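Local coordinates for protein luciferase-like monooxygenase (Streptomyces bottropensis, PDB 7BIP) that probably acts as a luciferase-like monooxygenase in the biosynthesis of the aromatic polyketide rishirilide, inserting oxygen from O2 into its substrate, at residues Asp114-Ala118 and Phe119-Met123; Arg340-Ala343 and Glu344-Pro348. All coordinates share one frame; numbering follows the deposited sequence.

Interaction 1: Asp114-Ala118 and Phe119-Met123; sequences DEFTA and FEISM
F119, E120 and I121 return backbone N-H groups to E115, T117 and F116, tying the last turn of helix 113-119 to the chain that leaves it. F119 N donates to E115 O in the regular helical pattern, and I121 N reaches back to F116 O at 3.1 Å, nearly straight. E120 N approaches T117 O from above the carbonyl plane, 71° out of it, with the two atoms 3.1 Å apart. Together with the positive phi of E120, the bonds from I121 N to F116 O and from E120 N to T117 O make a Schellman motif, which ends the helix and sends 121-123 back alongside F116. The long, extended glutamate chain of E120 carries OE2 out to a water, 2.6 Å from that oxygen, that also donates to A118 O. The other oxygen, E120 OE1, makes a salt bridge with R154 of the second subunit.

The apolar contact centres on the F116 ring. M123 lays its CG over one face, 3.6 Å from the ring centroid and 7° off the normal, a CH-pi contact. With CG beside the backbone N (chi1 -68°) and the chain extended beyond it, methionine crosses the phenylalanine side chain at about a right angle, bringing M123 CE within 3.7 Å of F116 CD2. SD stands higher above the face, a more distant Met-aromatic contact to which soft sulfur is well suited. I121 O lies at the ring's edge, while I121 CG2 touches F116 CD1. The F119 ring meets E115 O at its edge, in plane, with F119 CD2 3.3 Å from that oxygen, and stacks on F82.

Interaction 2: Arg340-Ala343 and Glu344-Pro348; sequences RLFA and EHLLP
With CG anti to the backbone N (chi1 -161°), F342 brings its ring beside L346 and L347, whereas H345 keeps CG beside its own N (chi1 -66°), placing the imidazole beside L341. The F342 ring receives L346 CB over the centre of one face, 3.9 Å from the centroid, in a CH-pi contact. L346 CD1 is 3.5 Å from F342 CD1. The two leucines each cross the phenylalanine at about a right angle, L346 meeting the face with CB and CD1, L347 the edge with CG.

This is the C-terminal end of helix 332-345, where L346 is the first residue to leave helical geometry before the short helix 347-350, weakly bonded at its start. F342 O accepts from L346 N at 2.9 Å and from L347 N at 3.0 Å, so one carbonyl bridges the break. L341 O likewise takes two donors. H345 ND1 is 3.2 Å from L341 O, in a bond bent to 140°, yet ND1 lies in the carbonyl plane on a lone pair, and the oxygen lies near the ring plane. Histidine suits this place because its ring N-H adds a second donor to a carbonyl that already takes the helical bond from H345 N; its ring runs side by side with L341, whose CD2 is 3.7 Å from H345 CE1. Small A343 leaves room for L347 CD1 beside its CB. P348, with no N-H to give, sets CD 3.2 Å from A343 O. F342 also meets the ring of F3 and packs on I309 of helix 302-316.

From the N terminus, the chain has already laid down strands 2-6, 39-42, 72-78 and 103-107 of the parallel barrel sheet when it reaches interaction 1, which ends helix 113-119 and starts the loop to helix 126-142, next to the second subunit; being a local turn it closes no long loop. The remaining strands follow, ending with 320-324, and then interaction 2 forms the junction between helices 332-345 and 347-350. The two neither nest nor cross. The centres of interactions 1 and 2 are about 42 Å apart, on opposite sides of the chain's centre. Interaction 2 packs on helices 18-35 and 302-316, setting the chain's end against an early and a late helix.

Interaction 1: Asp114-Ala118 and Phe119-Met123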
loop_
_atom_site.group_PDB
_atom_site.type_symbol
_atom_site.label_atom_id
_atom_site.label_comp_id
_atom_site.label_asym_id
_atom_site.label_seq_id
_atom_site.Cartn_x
_atom_site.Cartn_y
_atom_site.Cartn_z
ATOM N N ASP A 114 -14.543 18.235 -1.742
ATOM C CA ASP A 114 -14.268 17.567 -3.010
ATOM C C ASP A 114 -14.011 16.076 -2.833
ATOM O O ASP A 114 -14.278 15.292 -3.752
ATOM C CB ASP A 114 -13.077 18.218 -3.710
ATOM C CG ASP A 114 -13.387 19.619 -4.193
ATOM O OD1 ASP A 114 -12.449 20.331 -4.603
ATOM O OD2 ASP A 114 -14.572 20.010 -4.152
ATOM N N GLU A 115 -13.460 15.659 -1.688
ATOM C CA GLU A 115 -13.292 14.227 -1.451
ATOM C C GLU A 115 -14.641 13.528 -1.391
ATOM O O GLU A 115 -14.837 12.488 -2.029
ATOM C CB GLU A 115 -12.487 13.977 -0.173
ATOM C CG GLU A 115 -11.042 14.459 -0.263
ATOM C CD GLU A 115 -10.274 14.348 1.046
ATOM O OE1 GLU A 115 -10.909 14.170 2.114
ATOM O OE2 GLU A 115 -9.028 14.475 1.004
ATOM N N PHE A 116 -15.601 14.092 -0.646
ATOM C CA PHE A 116 -16.933 13.493 -0.579
ATOM C C PHE A 116 -17.605 13.477 -1.948
ATOM O O PHE A 116 -18.233 12.478 -2.335
ATOM C CB PHE A 116 -17.811 14.261 0.419
ATOM C CG PHE A 116 -17.537 13.924 1.863
ATOM C CD1 PHE A 116 -18.160 12.839 2.467
ATOM C CD2 PHE A 116 -16.669 14.709 2.623
ATOM C CE1 PHE A 116 -17.910 12.530 3.801
ATOM C CE2 PHE A 116 -16.423 14.412 3.952
ATOM C CZ PHE A 116 -17.043 13.325 4.543
ATOM N N THR A 117 -17.507 14.584 -2.686
ATOM C CA THR A 117 -18.195 14.668 -3.969
ATOM C C THR A 117 -17.638 13.650 -4.953
ATOM O O THR A 117 -18.396 12.965 -5.654
ATOM C CB THR A 117 -18.072 16.077 -4.546
ATOM O OG1 THR A 117 -18.650 17.023 -3.639
ATOM C CG2 THR A 117 -18.804 16.148 -5.874
ATOM N N ALA A 118 -16.311 13.526 -5.008
ATOM C CA ALA A 118 -15.692 12.649 -5.996
ATOM C C ALA A 118 -16.003 11.186 -5.724
ATOM O O ALA A 118 -16.205 10.403 -6.659
ATOM C CB ALA A 118 -14.182 12.878 -6.027
ATOM N N PHE A 119 -16.047 10.790 -4.453
ATOM C CA PHE A 119 -16.385 9.412 -4.126
ATOM C C PHE A 119 -17.889 9.188 -4.050
ATOM O O PHE A 119 -18.321 8.055 -3.811
ATOM C CB PHE A 119 -15.707 9.003 -2.815
ATOM C CG PHE A 119 -14.241 8.697 -2.963
ATOM C CD1 PHE A 119 -13.828 7.481 -3.470
ATOM C CD2 PHE A 119 -13.273 9.623 -2.581
ATOM C CE1 PHE A 119 -12.479 7.184 -3.603
ATOM C CE2 PHE A 119 -11.914 9.333 -2.704
ATOM C CZ PHE A 119 -11.521 8.111 -3.222
ATOM N N GLU A 120 -18.684 10.231 -4.299
ATOM C CA GLU A 120 -20.143 10.139 -4.324
ATOM C C GLU A 120 -20.675 9.604 -2.999
ATOM O O GLU A 120 -21.551 8.734 -2.955
ATOM C CB GLU A 120 -20.629 9.285 -5.503
ATOM C CG GLU A 120 -20.226 9.865 -6.862
ATOM C CD GLU A 120 -20.655 8.976 -8.014
ATOM O OE1 GLU A 120 -21.759 9.200 -8.564
ATOM O OE2 GLU A 120 -19.896 8.046 -8.364
ATOM N N ILE A 121 -20.127 10.126 -1.906
ATOM C CA ILE A 121 -20.561 9.781 -0.563
ATOM C C ILE A 121 -21.107 11.037 0.096
ATOM O O ILE A 121 -20.522 12.120 -0.021
ATOM C CB ILE A 121 -19.406 9.181 0.268
ATOM C CG1 ILE A 121 -18.928 7.868 -0.361
ATOM C CG2 ILE A 121 -19.820 9.029 1.739
ATOM C CD1 ILE A 121 -19.979 6.796 -0.408
ATOM N N SER A 122 -22.238 10.900 0.774
ATOM C CA SER A 122 -22.823 12.044 1.453
ATOM C C SER A 122 -22.132 12.303 2.787
ATOM O O SER A 122 -21.731 11.371 3.489
ATOM C CB SER A 122 -24.309 11.803 1.687
ATOM O OG SER A 122 -24.872 12.905 2.366
ATOM N N MET A 123 -21.992 13.582 3.137
ATOM C CA MET A 123 -21.572 13.920 4.491
ATOM C C MET A 123 -22.622 13.529 5.522
ATOM O O MET A 123 -22.274 13.302 6.687
ATOM C CB MET A 123 -21.277 15.418 4.586
ATOM C CG MET A 123 -20.059 15.835 3.789
ATOM S SD MET A 123 -19.577 17.538 4.102
ATOM C CE MET A 123 -18.572 17.868 2.662
HETATM O O HOH W 1 -17.325 8.116 -7.747
#

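Interaction 2: Arg340-Ala343 and Glu344-Pro348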
loop_
_atom_site.group_PDB
_atom_site.type_symbol
_atom_site.label_atom_id
_atom_site.label_comp_id
_atom_site.label_asym_id
_atom_site.label_seq_id
_atom_site.Cartn_x
_atom_site.Cartn_y
_atom_site.Cartn_z
ATOM N N ARG A 340 17.560 16.690 13.408
ATOM C CA ARG A 340 18.845 16.526 14.086
ATOM C C ARG A 340 18.937 17.405 15.329
ATOM O O ARG A 340 19.442 16.962 16.368
ATOM C CB ARG A 340 19.993 16.827 13.122
ATOM C CG ARG A 340 20.149 15.765 12.045
ATOM C CD ARG A 340 21.508 15.803 11.362
ATOM N NE ARG A 340 21.650 14.680 10.436
ATOM C CZ ARG A 340 21.477 14.770 9.122
ATOM N NH1 ARG A 340 21.168 15.939 8.571
ATOM N NH2 ARG A 340 21.619 13.695 8.357
ATOM N N LEU A 341 18.446 18.647 15.254
ATOM C CA LEU A 341 18.492 19.515 16.427
ATOM C C LEU A 341 17.568 19.001 17.523
ATOM O O LEU A 341 17.916 19.038 18.708
ATOM C CB LEU A 341 18.123 20.949 16.036
ATOM C CG LEU A 341 19.182 21.735 15.260
ATOM C CD1 LEU A 341 18.597 23.071 14.763
ATOM C CD2 LEU A 341 20.437 21.974 16.097
ATOM N N PHE A 342 16.385 18.512 17.144
ATOM C CA PHE A 342 15.476 17.961 18.136
ATOM C C PHE A 342 16.091 16.746 18.807
ATOM O O PHE A 342 16.006 16.591 20.026
ATOM C CB PHE A 342 14.137 17.595 17.487
ATOM C CG PHE A 342 13.011 17.448 18.467
ATOM C CD1 PHE A 342 12.096 18.475 18.652
ATOM C CD2 PHE A 342 12.867 16.288 19.218
ATOM C CE1 PHE A 342 11.061 18.345 19.565
ATOM C CE2 PHE A 342 11.825 16.163 20.128
ATOM C CZ PHE A 342 10.934 17.192 20.302
ATOM N N ALA A 343 16.726 15.877 18.021
ATOM C CA ALA A 343 17.302 14.660 18.580
ATOM C C ALA A 343 18.451 14.970 19.533
ATOM O O ALA A 343 18.588 14.325 20.581
ATOM C CB ALA A 343 17.770 13.744 17.450
ATOM N N GLU A 344 19.287 15.949 19.193
ATOM C CA GLU A 344 20.447 16.242 20.030
ATOM C C GLU A 344 20.065 16.990 21.301
ATOM O O GLU A 344 20.617 16.719 22.379
ATOM C CB GLU A 344 21.469 17.054 19.234
ATOM C CG GLU A 344 22.808 17.204 19.949
ATOM C CD GLU A 344 23.772 18.129 19.226
ATOM O OE1 GLU A 344 23.311 18.941 18.393
ATOM O OE2 GLU A 344 24.992 18.045 19.493
ATOM N N HIS A 345 19.130 17.935 21.202
ATOM C CA HIS A 345 18.896 18.875 22.286
ATOM C C HIS A 345 17.649 18.584 23.105
ATOM O O HIS A 345 17.558 19.056 24.245
ATOM C CB HIS A 345 18.809 20.302 21.732
ATOM C CG HIS A 345 20.098 20.793 21.158
ATOM N ND1 HIS A 345 20.339 20.843 19.801
ATOM C CD2 HIS A 345 21.226 21.236 21.758
ATOM C CE1 HIS A 345 21.559 21.307 19.590
ATOM N NE2 HIS A 345 22.119 21.550 20.760
ATOM N N LEU A 346 16.695 17.825 22.575
ATOM C CA LEU A 346 15.408 17.671 23.244
ATOM C C LEU A 346 15.084 16.224 23.572
ATOM O O LEU A 346 14.676 15.925 24.703
ATOM C CB LEU A 346 14.300 18.274 22.369
ATOM C CG LEU A 346 14.448 19.798 22.276
ATOM C CD1 LEU A 346 13.560 20.395 21.216
ATOM C CD2 LEU A 346 14.136 20.393 23.624
ATOM N N LEU A 347 15.251 15.320 22.611
ATOM C CA LEU A 347 14.966 13.908 22.850
ATOM C C LEU A 347 15.594 13.347 24.124
ATOM O O LEU A 347 14.894 12.618 24.845
ATOM C CB LEU A 347 15.413 13.082 21.637
ATOM C CG LEU A 347 14.376 12.776 20.562
ATOM C CD1 LEU A 347 14.955 11.738 19.594
ATOM C CD2 LEU A 347 13.070 12.283 21.180
ATOM N N PRO A 348 16.865 13.613 24.458
ATOM C CA PRO A 348 17.428 13.000 25.675
ATOM C C PRO A 348 16.709 13.389 26.954
ATOM O O PRO A 348 16.647 12.576 27.886
ATOM C CB PRO A 348 18.880 13.500 25.681
ATOM C CG PRO A 348 19.186 13.756 24.256
ATOM C CD PRO A 348 17.909 14.320 23.695
#